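Local coordinates for zinc-finger (Saccharomonospora viridis, PDB 3RMQ), which is of unknown function but binds a zinc ion through three cysteines and a histidine, at residues Tyr7-Ala12 / Val61-Leu66; Arg30-Thr33 / Thr39-Pro42; Ala34-Thr39 / Ile91-Glu96. The protein carries 1 engineered substitution. All coordinates share one frame; numbering follows the deposited sequence. Where two conformers were deposited one is given.

From the N terminus, strand 7-12 pairs with strand 15-20, and its first half meets helix 60-69 in contact 1 (Tyr7-Ala12 / Val61-Leu66), closing a loop of 48 residues. Contact 2 (Arg30-Thr33 / Thr39-Pro42) lies wholly within that loop: it is the hairpin of strands 32-33 and 39-40, packed on Gln10 and Ala12. The turn of this hairpin carries Cys36 and reaches forward to helix 88-97 in contact 3 (Ala34-Thr39 / Ile91-Glu96), which crosses contact 1 along the chain and shares Thr39 with contact 2. Contacts 1 and 3 meet at the zinc, where Cys62 and Cys36 bind the same ion.

Contact 1: Tyr7-Ala12 / Val61-Leu66; sequences YLWQQA and VCTIAL. With ZN (zinc ion), chain B.
Tyr7 opens strand 7-12 by leaning against Leu66, in the second half of helix 60-69. One methyl of the leucine, CD1, does all the touching: it lies 3.5 Å from CD2 of the Tyr7 ring and also reaches CG and CB, so it meets the root of the aromatic side chain and not its hydroxyl end. The two side chains slide past each other in opposite directions. The axes of the two short segments, strand and helix, run nearly antiparallel, at 170°. Two residues on, the indole of Trp9 swings in although its CB does not start out toward the helix; with CG anti to the carbonyl carbon (chi1 -66°), the six-membered ring is carried up to Thr63 and Leu66. Its CZ2 lies 4.0 Å from CD2 of Leu66, so the two methyls of this leucine are divided between the two aromatic residues. At the rim of the indole, in its plane, CH2 comes within 3.3 Å of Thr63 OG1. That hydroxyl is hydrogen-bonded to the backbone O of Cys59, itself a zinc ligand, so a polar group already bonded to the residue just before the helix sits beside an aromatic C-H edge. Beyond Trp9 the strand draws away. On the helix, Cys62 SG binds zinc at 2.3 Å, together with His17, Cys36 and Cys59; Cys59 and Cys62 form the CxxC pair of this site of three cysteines and one histidine. No hydrogen bond joins the strand to the helix directly. The chemistry therefore implies a mainly apolar join, two aromatic side chains sharing the two methyls of one leucine, laid beside the site where Cys62 is joined to the other ligands through the zinc.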
ATOM      1  N   TYR A   7       9.369  -7.560  -3.352  1.00 15.04           N
ATOM      2  CA  TYR A   7       8.002  -7.075  -3.119  1.00 13.16           C
ATOM      3  C   TYR A   7       7.144  -7.322  -4.351  1.00 15.77           C
ATOM      4  O   TYR A   7       7.563  -7.037  -5.472  1.00 15.45           O
ATOM      5  CB  TYR A   7       7.998  -5.560  -2.881  1.00 15.84           C
ATOM      6  CG  TYR A   7       8.806  -5.161  -1.663  1.00 17.86           C
ATOM      7  CD1 TYR A   7       8.330  -5.432  -0.381  1.00 18.62           C
ATOM      8  CD2 TYR A   7      10.076  -4.601  -1.802  1.00 18.31           C
ATOM      9  CE1 TYR A   7       9.066  -5.080   0.738  1.00 16.34           C
ATOM     10  CE2 TYR A   7      10.827  -4.260  -0.682  1.00 16.93           C
ATOM     11  CZ  TYR A   7      10.313  -4.522   0.574  1.00 21.54           C
ATOM     12  OH  TYR A   7      11.027  -4.205   1.710  1.00 23.14           O
ATOM     13  N   LEU A   8       5.914  -7.741  -4.127  1.00 11.71           N
ATOM     14  CA  LEU A   8       4.983  -7.986  -5.255  1.00 13.00           C
ATOM     15  C   LEU A   8       3.621  -7.416  -4.882  1.00 15.90           C
ATOM     16  O   LEU A   8       3.328  -7.210  -3.688  1.00 15.05           O
ATOM     17  CB  LEU A   8       4.835  -9.482  -5.544  1.00 14.50           C
ATOM     18  CG  LEU A   8       6.074 -10.194  -6.162  1.00 15.81           C
ATOM     19  CD1 LEU A   8       5.811 -11.642  -6.250  1.00 19.35           C
ATOM     20  CD2 LEU A   8       6.387  -9.595  -7.601  1.00 16.15           C
ATOM     21  N   TRP A   9       2.785  -7.202  -5.891  1.00 13.30           N
ATOM     22  CA  TRP A   9       1.437  -6.702  -5.688  1.00 14.30           C
ATOM     23  C   TRP A   9       0.458  -7.856  -5.533  1.00 15.51           C
ATOM     24  O   TRP A   9       0.658  -8.927  -6.151  1.00 12.50           O
ATOM     25  CB  TRP A   9       1.021  -5.811  -6.905  1.00 13.78           C
ATOM     26  CG  TRP A   9       1.849  -4.564  -6.984  1.00 16.72           C
ATOM     27  CD1 TRP A   9       3.094  -4.416  -7.579  1.00 17.62           C
ATOM     28  CD2 TRP A   9       1.513  -3.277  -6.424  1.00 16.89           C
ATOM     29  NE1 TRP A   9       3.532  -3.101  -7.403  1.00 15.74           N
ATOM     30  CE2 TRP A   9       2.574  -2.390  -6.730  1.00 16.85           C
ATOM     31  CE3 TRP A   9       0.399  -2.789  -5.701  1.00 15.70           C
ATOM     32  CZ2 TRP A   9       2.577  -1.025  -6.311  1.00 18.82           C
ATOM     33  CZ3 TRP A   9       0.395  -1.402  -5.295  1.00 17.06           C
ATOM     34  CH2 TRP A   9       1.476  -0.565  -5.607  1.00 19.48           C
ATOM     35  N   GLN A  10      -0.608  -7.630  -4.755  1.00 12.15           N
ATOM     36  CA  GLN A  10      -1.699  -8.595  -4.665  1.00 12.00           C
ATOM     37  C   GLN A  10      -2.992  -7.880  -4.289  1.00 16.05           C
ATOM     38  O   GLN A  10      -3.021  -7.150  -3.288  1.00 15.26           O
ATOM     39  CB  GLN A  10      -1.372  -9.676  -3.606  1.00 13.56           C
ATOM     40  CG  GLN A  10      -2.549 -10.631  -3.288  1.00 18.54           C
ATOM     41  CD  GLN A  10      -2.981 -11.431  -4.510  1.00 19.90           C
ATOM     42  OE1 GLN A  10      -2.145 -12.073  -5.147  1.00 16.76           O
ATOM     43  NE2 GLN A  10      -4.280 -11.371  -4.864  1.00 16.34           N
ATOM     44  N   GLN A  11      -4.036  -8.078  -5.084  1.00 13.77           N
ATOM     45  CA  GLN A  11      -5.337  -7.432  -4.785  1.00 14.27           C
ATOM     46  C   GLN A  11      -6.004  -8.213  -3.656  1.00 16.57           C
ATOM     47  O   GLN A  11      -6.025  -9.476  -3.660  1.00 14.02           O
ATOM     48  CB  GLN A  11      -6.253  -7.449  -5.998  1.00 14.47           C
ATOM     49  CG  GLN A  11      -7.616  -6.727  -5.714  1.00 13.89           C
ATOM     50  CD  GLN A  11      -8.436  -6.594  -6.950  1.00 14.23           C
ATOM     51  OE1 GLN A  11      -8.193  -5.698  -7.777  1.00 14.33           O
ATOM     52  NE2 GLN A  11      -9.391  -7.510  -7.138  1.00 15.08           N
ATOM     53  N   ALA A  12      -6.552  -7.491  -2.674  1.00 15.38           N
ATOM     54  CA  ALA A  12      -7.305  -8.140  -1.601  1.00 14.34           C
ATOM     55  C   ALA A  12      -8.040  -7.092  -0.802  1.00 18.74           C
ATOM     56  O   ALA A  12      -7.544  -5.983  -0.606  1.00 16.35           O
ATOM     57  CB  ALA A  12      -6.341  -8.930  -0.670  1.00 14.34           C
ATOM     58  N   VAL A  61      -1.225   3.442   0.948  1.00 16.00           N
ATOM     59  CA  VAL A  61      -0.197   3.260   1.979  1.00 16.57           C
ATOM     60  C   VAL A  61       0.899   2.291   1.511  1.00 19.82           C
ATOM     61  O   VAL A  61       2.104   2.568   1.628  1.00 14.42           O
ATOM     62  CB  VAL A  61      -0.850   2.743   3.278  1.00 17.30           C
ATOM     63  CG1 VAL A  61       0.213   2.444   4.298  1.00 20.98           C
ATOM     64  CG2 VAL A  61      -1.845   3.838   3.797  1.00 23.65           C
ATOM     65  N   CYS A  62       0.478   1.160   0.970  1.00 18.27           N
ATOM     66  CA  CYS A  62       1.429   0.194   0.414  1.00 16.46           C
ATOM     67  C   CYS A  62       2.295   0.818  -0.700  1.00 16.65           C
ATOM     68  O   CYS A  62       3.486   0.506  -0.806  1.00 14.29           O
ATOM     69  CB  CYS A  62       0.691  -1.023  -0.186  1.00 13.42           C
ATOM     70  SG  CYS A  62       0.202  -2.242   1.011  1.00 15.11           S
ATOM     71  N   THR A  63       1.696   1.636  -1.556  1.00 15.94           N
ATOM     72  CA  THR A  63       2.435   2.223  -2.697  1.00 14.17           C
ATOM     73  C   THR A  63       3.573   3.121  -2.181  1.00 18.52           C
ATOM     74  O   THR A  63       4.698   3.043  -2.650  1.00 18.25           O
ATOM     75  CB  THR A  63       1.488   3.061  -3.627  1.00 20.42           C
ATOM     76  OG1 THR A  63       0.419   2.233  -4.142  1.00 18.62           O
ATOM     77  CG2 THR A  63       2.290   3.674  -4.846  1.00 20.80           C
ATOM     78  N   ILE A  64       3.255   3.986  -1.203  1.00 13.51           N
ATOM     79  CA  ILE A  64       4.236   4.893  -0.614  1.00 17.32           C
ATOM     80  C   ILE A  64       5.250   4.074   0.211  1.00 19.70           C
ATOM     81  O   ILE A  64       6.448   4.339   0.153  1.00 19.19           O
ATOM     82  CB  ILE A  64       3.556   5.945   0.302  1.00 23.95           C
ATOM     83  CG1 ILE A  64       2.647   6.880  -0.512  1.00 30.39           C
ATOM     84  CG2 ILE A  64       4.599   6.743   1.127  1.00 22.97           C
ATOM     85  CD1 ILE A  64       3.259   7.392  -1.733  1.00 33.75           C
ATOM     86  N   ALA A  65       4.774   3.095   0.991  1.00 19.29           N
ATOM     87  CA  ALA A  65       5.694   2.229   1.773  1.00 21.16           C
ATOM     88  C   ALA A  65       6.714   1.533   0.857  1.00 20.53           C
ATOM     89  O   ALA A  65       7.902   1.466   1.171  1.00 20.15           O
ATOM     90  CB  ALA A  65       4.938   1.229   2.581  1.00 20.68           C
ATOM     91  N   LEU A  66       6.247   1.026  -0.286  1.00 17.44           N
ATOM     92  CA  LEU A  66       7.132   0.388  -1.279  1.00 18.97           C
ATOM     93  C   LEU A  66       8.171   1.379  -1.832  1.00 23.18           C
ATOM     94  O   LEU A  66       9.398   1.091  -1.848  1.00 23.31           O
ATOM     95  CB  LEU A  66       6.287  -0.187  -2.428  1.00 16.78           C
ATOM     96  CG  LEU A  66       7.093  -0.875  -3.539  1.00 17.41           C
ATOM     97  CD1 LEU A  66       8.033  -1.971  -2.972  1.00 15.43           C
ATOM     98  CD2 LEU A  66       6.143  -1.487  -4.609  1.00 17.30           C
TER
HETATM   99 ZN    ZN B 114      -1.934  -1.867   1.683  1.00 17.46          ZN

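Contact 2: Arg30-Thr33 / Thr39-Pro42; sequences RPFT and TVTP
Phe32 and Val40 grip each other by two backbone hydrogen bonds, Phe32 N to Val40 O and Val40 N to Phe32 O, each 2.8 Å long. This reciprocal pair is the antiparallel hydrogen-bonded bridge of a short beta hairpin. Next to it, Thr33 and Thr39 form a non-hydrogen-bonded pair, and their side chains add a link of their own: the hydroxyls OG1 of Thr33 and OG1 of Thr39 lie 3.0 Å apart, hydrogen-bonded across the mouth of the turn. Weaker C-H···O contacts extend the backbone pairing, with Pro31 CA at 3.2 Å from Val40 O and Thr39 CA close to Phe32 O. The opposite face from the threonines carries Phe32 and Val40. The ring of Phe32 folds back over its neighbour because CG stands between the backbone N and the carbonyl carbon (chi1 68°), and Val40 presents CG2 to its face, 3.8 Å from the ring centroid and 22° off the normal, a CH-pi contact displaced toward CZ. Pro42 meets the same ring at its edge, its CG 3.8 Å from Phe32 CE1. On the threonine side, Pro31 CB rests near Thr39 CG2 and lies alongside Thr41, 3.6 Å from its OG1. Strand 7-12 receives the aromatic face of the hairpin: Phe32 packs on Gln10 and Ala12, Val40 on Ala12 and Pro42 on Gln10. Val40 also lies beside the zinc ligand His17 of strand 15-20, and the turn beyond Thr33 leads to the ligand Cys36, so the hairpin borders the metal site as well as the sheet of strands 7-12 and 15-20.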
ATOM      1  N   ARG A  30      -6.234 -17.568   2.221  1.00 26.73           N
ATOM      2  CA  ARG A  30      -5.204 -17.496   3.248  1.00 27.24           C
ATOM      3  C   ARG A  30      -4.892 -16.032   3.514  1.00 25.71           C
ATOM      4  O   ARG A  30      -4.713 -15.263   2.561  1.00 24.89           O
ATOM      5  CB  ARG A  30      -3.943 -18.182   2.754  1.00 33.47           C
ATOM      6  CG  ARG A  30      -3.342 -19.117   3.773  1.00 48.59           C
ATOM      7  CD  ARG A  30      -1.905 -18.765   4.068  1.00 53.96           C
ATOM      8  NE  ARG A  30      -1.030 -18.907   2.908  1.00 59.79           N
ATOM      9  CZ  ARG A  30      -0.581 -20.067   2.435  1.00 67.10           C
ATOM     10  NH1 ARG A  30      -0.942 -21.208   3.008  1.00 69.18           N
ATOM     11  NH2 ARG A  30       0.222 -20.082   1.376  1.00 70.36           N
ATOM     12  N   PRO A  31      -4.858 -15.626   4.785  1.00 26.94           N
ATOM     13  CA  PRO A  31      -4.544 -14.213   5.054  1.00 27.18           C
ATOM     14  C   PRO A  31      -3.083 -13.908   4.810  1.00 27.78           C
ATOM     15  O   PRO A  31      -2.225 -14.790   5.000  1.00 21.73           O
ATOM     16  CB  PRO A  31      -4.821 -14.069   6.548  1.00 32.52           C
ATOM     17  CG  PRO A  31      -4.582 -15.452   7.088  1.00 36.99           C
ATOM     18  CD  PRO A  31      -5.145 -16.368   6.027  1.00 34.57           C
ATOM     19  N   PHE A  32      -2.781 -12.681   4.397  1.00 23.21           N
ATOM     20  CA  PHE A  32      -1.417 -12.197   4.491  1.00 18.97           C
ATOM     21  C   PHE A  32      -1.464 -10.782   5.013  1.00 21.25           C
ATOM     22  O   PHE A  32      -2.517 -10.156   5.015  1.00 19.43           O
ATOM     23  CB  PHE A  32      -0.711 -12.257   3.132  1.00 16.18           C
ATOM     24  CG  PHE A  32      -1.264 -11.281   2.085  1.00 18.50           C
ATOM     25  CD1 PHE A  32      -2.367 -11.623   1.304  1.00 17.06           C
ATOM     26  CD2 PHE A  32      -0.673 -10.035   1.896  1.00 15.58           C
ATOM     27  CE1 PHE A  32      -2.879 -10.721   0.330  1.00 17.42           C
ATOM     28  CE2 PHE A  32      -1.183  -9.118   0.946  1.00 15.87           C
ATOM     29  CZ  PHE A  32      -2.299  -9.466   0.150  1.00 15.55           C
ATOM     30  N   THR A  33      -0.331 -10.272   5.473  1.00 18.23           N
ATOM     31  CA  THR A  33      -0.303  -8.913   5.956  1.00 16.42           C
ATOM     32  C   THR A  33       0.500  -8.109   4.942  1.00 19.43           C
ATOM     33  O   THR A  33       1.640  -8.451   4.604  1.00 20.22           O
ATOM     34  CB  THR A  33       0.370  -8.825   7.334  1.00 23.36           C
ATOM     35  OG1 THR A  33      -0.401  -9.607   8.269  1.00 24.75           O
ATOM     36  CG2 THR A  33       0.399  -7.386   7.799  1.00 19.42           C
ATOM     37  N   THR A  39      -4.140  -6.979   7.519  1.00 23.43           N
ATOM     38  CA  THR A  39      -4.160  -8.422   7.264  1.00 24.01           C
ATOM     39  C   THR A  39      -5.379  -8.684   6.392  1.00 23.22           C
ATOM     40  O   THR A  39      -6.519  -8.330   6.759  1.00 20.00           O
ATOM     41  CB  THR A  39      -4.264  -9.229   8.572  1.00 28.37           C
ATOM     42  OG1 THR A  39      -3.090  -8.980   9.350  1.00 29.35           O
ATOM     43  CG2 THR A  39      -4.337 -10.721   8.261  1.00 30.43           C
ATOM     44  N   VAL A  40      -5.157  -9.234   5.203  1.00 21.65           N
ATOM     45  CA  VAL A  40      -6.231  -9.355   4.209  1.00 18.69           C
ATOM     46  C   VAL A  40      -6.178 -10.756   3.583  1.00 19.50           C
ATOM     47  O   VAL A  40      -5.135 -11.407   3.640  1.00 23.17           O
ATOM     48  CB  VAL A  40      -6.072  -8.294   3.084  1.00 19.02           C
ATOM     49  CG1 VAL A  40      -6.371  -6.837   3.642  1.00 22.86           C
ATOM     50  CG2 VAL A  40      -4.679  -8.388   2.497  1.00 16.79           C
ATOM     51  N   THR A  41      -7.269 -11.192   2.953  1.00 19.49           N
ATOM     52  CA  THR A  41      -7.338 -12.549   2.383  1.00 20.52           C
ATOM     53  C   THR A  41      -7.876 -12.452   0.966  1.00 20.87           C
ATOM     54  O   THR A  41      -8.988 -11.970   0.783  1.00 23.02           O
ATOM     55  CB  THR A  41      -8.285 -13.467   3.206  1.00 33.64           C
ATOM     56  OG1 THR A  41      -7.822 -13.547   4.554  1.00 33.36           O
ATOM     57  CG2 THR A  41      -8.352 -14.857   2.614  1.00 33.67           C
ATOM     58  N   PRO A  42      -7.093 -12.904  -0.035  1.00 21.27           N
ATOM     59  CA  PRO A  42      -7.563 -12.884  -1.426  1.00 21.29           C
ATOM     60  C   PRO A  42      -8.766 -13.799  -1.599  1.00 20.17           C
ATOM     61  O   PRO A  42      -8.783 -14.915  -1.012  1.00 21.71           O
ATOM     62  CB  PRO A  42      -6.364 -13.424  -2.223  1.00 25.07           C
ATOM     63  CG  PRO A  42      -5.200 -13.290  -1.340  1.00 23.75           C
ATOM     64  CD  PRO A  42      -5.702 -13.397   0.073  1.00 22.09           C
TER

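Contact 3: Ala34-Thr39 / Ile91-Glu96; sequences ALCGET and ITRLAE. With ZN (zinc ion), chain B.
Arg93 reaches from helix 88-97 to the turn that holds Cys36, and it has more surface buried here than any other residue. Its side chain leaves the helix extended, CG anti to the backbone N (chi1 -176°), and bends only at chi3, which brings the aliphatic part against Cys36 and the guanidinium over Glu38. Arg93 CG lies 3.3 Å from the carbonyl O of Cys36, and its CD packs 4.1 Å from Cys36 CB. Glu38, next in the surface it loses to this contact, has two conformers; in the one given here it folds at chi2 and its carboxylate stacks over one face of the guanidinium, the planes 27° apart. The nearest pair is Glu38 OE2 to Arg93 NE at 3.5 Å; the oxygen stands well out of the guanidinium plane and no N-H points at it, so this salt bridge, tentative like the stack, is one of charge alone. A water supplies a directed link, donating to Cys36 O at 2.8 Å and to Arg93 O at 3.0 Å, bridging the turn and the helix backbone. Cys36 itself sits in a type I turn from Ala34 to Gly37, and its SG binds zinc at 2.4 Å. The same sulfur accepts a weak hydrogen bond from Glu38 N, 3.7 Å away, which would probably temper the thiolate charge. The turn lies between strand 15-20 and helices 60-69 and 88-97: Leu35 touches Val18 and Ala65, and Cys36 lies on Val61. The next residue after Arg93, Leu94, points away from the turn and packs against Ile64 of helix 60-69 and Val105 of helix 102-109.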
ATOM      1  N   ALA A  34      -0.119  -7.047   4.466  1.00 16.84           N
ATOM      2  CA  ALA A  34       0.501  -6.170   3.471  1.00 16.79           C
ATOM      3  C   ALA A  34       1.524  -5.203   4.107  1.00 17.23           C
ATOM      4  O   ALA A  34       1.618  -5.063   5.350  1.00 17.42           O
ATOM      5  CB  ALA A  34      -0.588  -5.378   2.802  1.00 15.74           C
ATOM      6  N   LEU A  35       2.269  -4.472   3.277  1.00 16.17           N
ATOM      7  CA  LEU A  35       3.248  -3.504   3.828  1.00 19.24           C
ATOM      8  C   LEU A  35       2.531  -2.454   4.686  1.00 18.13           C
ATOM      9  O   LEU A  35       3.101  -1.875   5.618  1.00 19.29           O
ATOM     10  CB  LEU A  35       4.008  -2.758   2.717  1.00 17.94           C
ATOM     11  CG  LEU A  35       4.919  -3.557   1.836  1.00 21.10           C
ATOM     12  CD1 LEU A  35       5.721  -2.563   0.950  1.00 17.79           C
ATOM     13  CD2 LEU A  35       5.803  -4.475   2.691  1.00 22.42           C
ATOM     14  N   CYS A  36       1.265  -2.207   4.400  1.00 16.52           N
ATOM     15  CA  CYS A  36       0.548  -1.147   5.139  1.00 19.17           C
ATOM     16  C   CYS A  36       0.090  -1.643   6.490  1.00 22.44           C
ATOM     17  O   CYS A  36      -0.457  -0.870   7.311  1.00 21.98           O
ATOM     18  CB  CYS A  36      -0.684  -0.659   4.344  1.00 20.15           C
ATOM     19  SG  CYS A  36      -1.899  -1.959   4.063  1.00 17.47           S
ATOM     20  N   GLY A  37       0.270  -2.938   6.735  1.00 18.92           N
ATOM     21  CA  GLY A  37      -0.102  -3.479   8.035  1.00 22.66           C
ATOM     22  C   GLY A  37      -1.470  -4.137   8.121  1.00 21.86           C
ATOM     23  O   GLY A  37      -1.779  -4.787   9.102  1.00 25.65           O
ATOM     24  N   GLU A  38      -2.290  -3.986   7.086  0.57 19.52           N
ATOM     25  CA  GLU A  38      -3.606  -4.640   7.051  0.57 20.17           C
ATOM     26  C   GLU A  38      -3.455  -6.135   6.741  0.57 21.29           C
ATOM     27  O   GLU A  38      -2.737  -6.508   5.815  0.57 18.19           O
ATOM     28  CB  GLU A  38      -4.495  -3.992   5.982  0.57 24.17           C
ATOM     29  CG  GLU A  38      -4.974  -2.583   6.324  0.57 29.87           C
ATOM     30  CD  GLU A  38      -5.977  -2.566   7.466  0.57 38.33           C
ATOM     31  OE1 GLU A  38      -7.151  -2.910   7.227  0.57 39.12           O
ATOM     32  OE2 GLU A  38      -5.586  -2.216   8.596  0.57 44.13           O
ATOM     33  N   THR A  39      -4.140  -6.979   7.519  1.00 23.43           N
ATOM     34  CA  THR A  39      -4.160  -8.422   7.264  1.00 24.01           C
ATOM     35  C   THR A  39      -5.379  -8.684   6.392  1.00 23.22           C
ATOM     36  O   THR A  39      -6.519  -8.330   6.759  1.00 20.00           O
ATOM     37  CB  THR A  39      -4.264  -9.229   8.572  1.00 28.37           C
ATOM     38  OG1 THR A  39      -3.090  -8.980   9.350  1.00 29.35           O
ATOM     39  CG2 THR A  39      -4.337 -10.721   8.261  1.00 30.43           C
ATOM     40  N   ILE A  91      -3.989   8.011   6.266  1.00 20.81           N
ATOM     41  CA  ILE A  91      -2.878   8.859   6.691  1.00 27.35           C
ATOM     42  C   ILE A  91      -2.331   8.352   8.001  1.00 26.57           C
ATOM     43  O   ILE A  91      -1.121   8.264   8.180  1.00 26.53           O
ATOM     44  CB  ILE A  91      -3.310  10.352   6.815  1.00 23.39           C
ATOM     45  CG1 ILE A  91      -3.811  10.858   5.448  1.00 25.38           C
ATOM     46  CG2 ILE A  91      -2.148  11.204   7.331  1.00 24.11           C
ATOM     47  CD1 ILE A  91      -4.503  12.275   5.509  1.00 26.11           C
ATOM     48  N   THR A  92      -3.197   8.019   8.944  1.00 24.54           N
ATOM     49  CA  THR A  92      -2.665   7.603  10.233  1.00 31.85           C
ATOM     50  C   THR A  92      -2.043   6.204  10.087  1.00 25.77           C
ATOM     51  O   THR A  92      -1.057   5.883  10.760  1.00 22.44           O
ATOM     52  CB  THR A  92      -3.710   7.703  11.368  1.00 37.63           C
ATOM     53  OG1 THR A  92      -4.794   6.818  11.096  1.00 35.17           O
ATOM     54  CG2 THR A  92      -4.228   9.142  11.476  1.00 34.78           C
ATOM     55  N   ARG A  93      -2.566   5.392   9.172  1.00 35.36           N
ATOM     56  CA  ARG A  93      -1.933   4.106   8.879  1.00 32.15           C
ATOM     57  C   ARG A  93      -0.519   4.305   8.252  1.00 31.08           C
ATOM     58  O   ARG A  93       0.433   3.612   8.617  1.00 30.78           O
ATOM     59  CB  ARG A  93      -2.842   3.275   7.957  1.00 29.22           C
ATOM     60  CG  ARG A  93      -2.329   1.876   7.669  1.00 24.27           C
ATOM     61  CD  ARG A  93      -3.411   1.053   6.839  1.00 27.64           C
ATOM     62  NE  ARG A  93      -4.682   0.985   7.568  1.00 33.33           N
ATOM     63  CZ  ARG A  93      -5.898   1.139   7.030  1.00 37.51           C
ATOM     64  NH1 ARG A  93      -6.044   1.360   5.735  1.00 34.95           N
ATOM     65  NH2 ARG A  93      -6.993   1.069   7.798  1.00 40.34           N
ATOM     66  N   LEU A  94      -0.367   5.267   7.330  1.00 23.28           N
ATOM     67  CA  LEU A  94       0.964   5.532   6.738  1.00 24.91           C
ATOM     68  C   LEU A  94       1.936   6.037   7.813  1.00 26.67           C
ATOM     69  O   LEU A  94       3.130   5.727   7.770  1.00 26.77           O
ATOM     70  CB  LEU A  94       0.889   6.590   5.638  1.00 25.20           C
ATOM     71  CG  LEU A  94       2.200   6.940   4.914  1.00 24.67           C
ATOM     72  CD1 LEU A  94       2.776   5.721   4.244  1.00 22.31           C
ATOM     73  CD2 LEU A  94       1.952   8.026   3.872  1.00 26.40           C
ATOM     74  N   ALA A  95       1.447   6.852   8.745  1.00 23.63           N
ATOM     75  CA  ALA A  95       2.317   7.376   9.812  1.00 33.97           C
ATOM     76  C   ALA A  95       2.859   6.262  10.716  1.00 36.72           C
ATOM     77  O   ALA A  95       3.885   6.436  11.373  1.00 40.37           O
ATOM     78  CB  ALA A  95       1.600   8.434  10.655  1.00 35.19           C
ATOM     79  N   GLU A  96       2.168   5.134  10.767  1.00 39.74           N
ATOM     80  CA  GLU A  96       2.636   4.022  11.578  1.00 42.30           C
ATOM     81  C   GLU A  96       3.798   3.312  10.879  1.00 42.95           C
ATOM     82  O   GLU A  96       4.602   2.640  11.519  1.00 42.51           O
ATOM     83  CB  GLU A  96       1.486   3.041  11.861  1.00 44.28           C
ATOM     84  CG  GLU A  96       0.530   3.494  12.970  1.00 53.03           C
ATOM     85  CD  GLU A  96       1.168   3.469  14.383  1.00 66.60           C
ATOM     86  OE1 GLU A  96       0.698   4.225  15.269  1.00 70.86           O
ATOM     87  OE2 GLU A  96       2.130   2.689  14.613  1.00 68.63           O
TER
HETATM   88 ZN    ZN B 114      -1.934  -1.867   1.683  1.00 17.46          ZN
HETATM   89  O   HOH W   1       0.452   0.756   9.435  1.00 42.17           O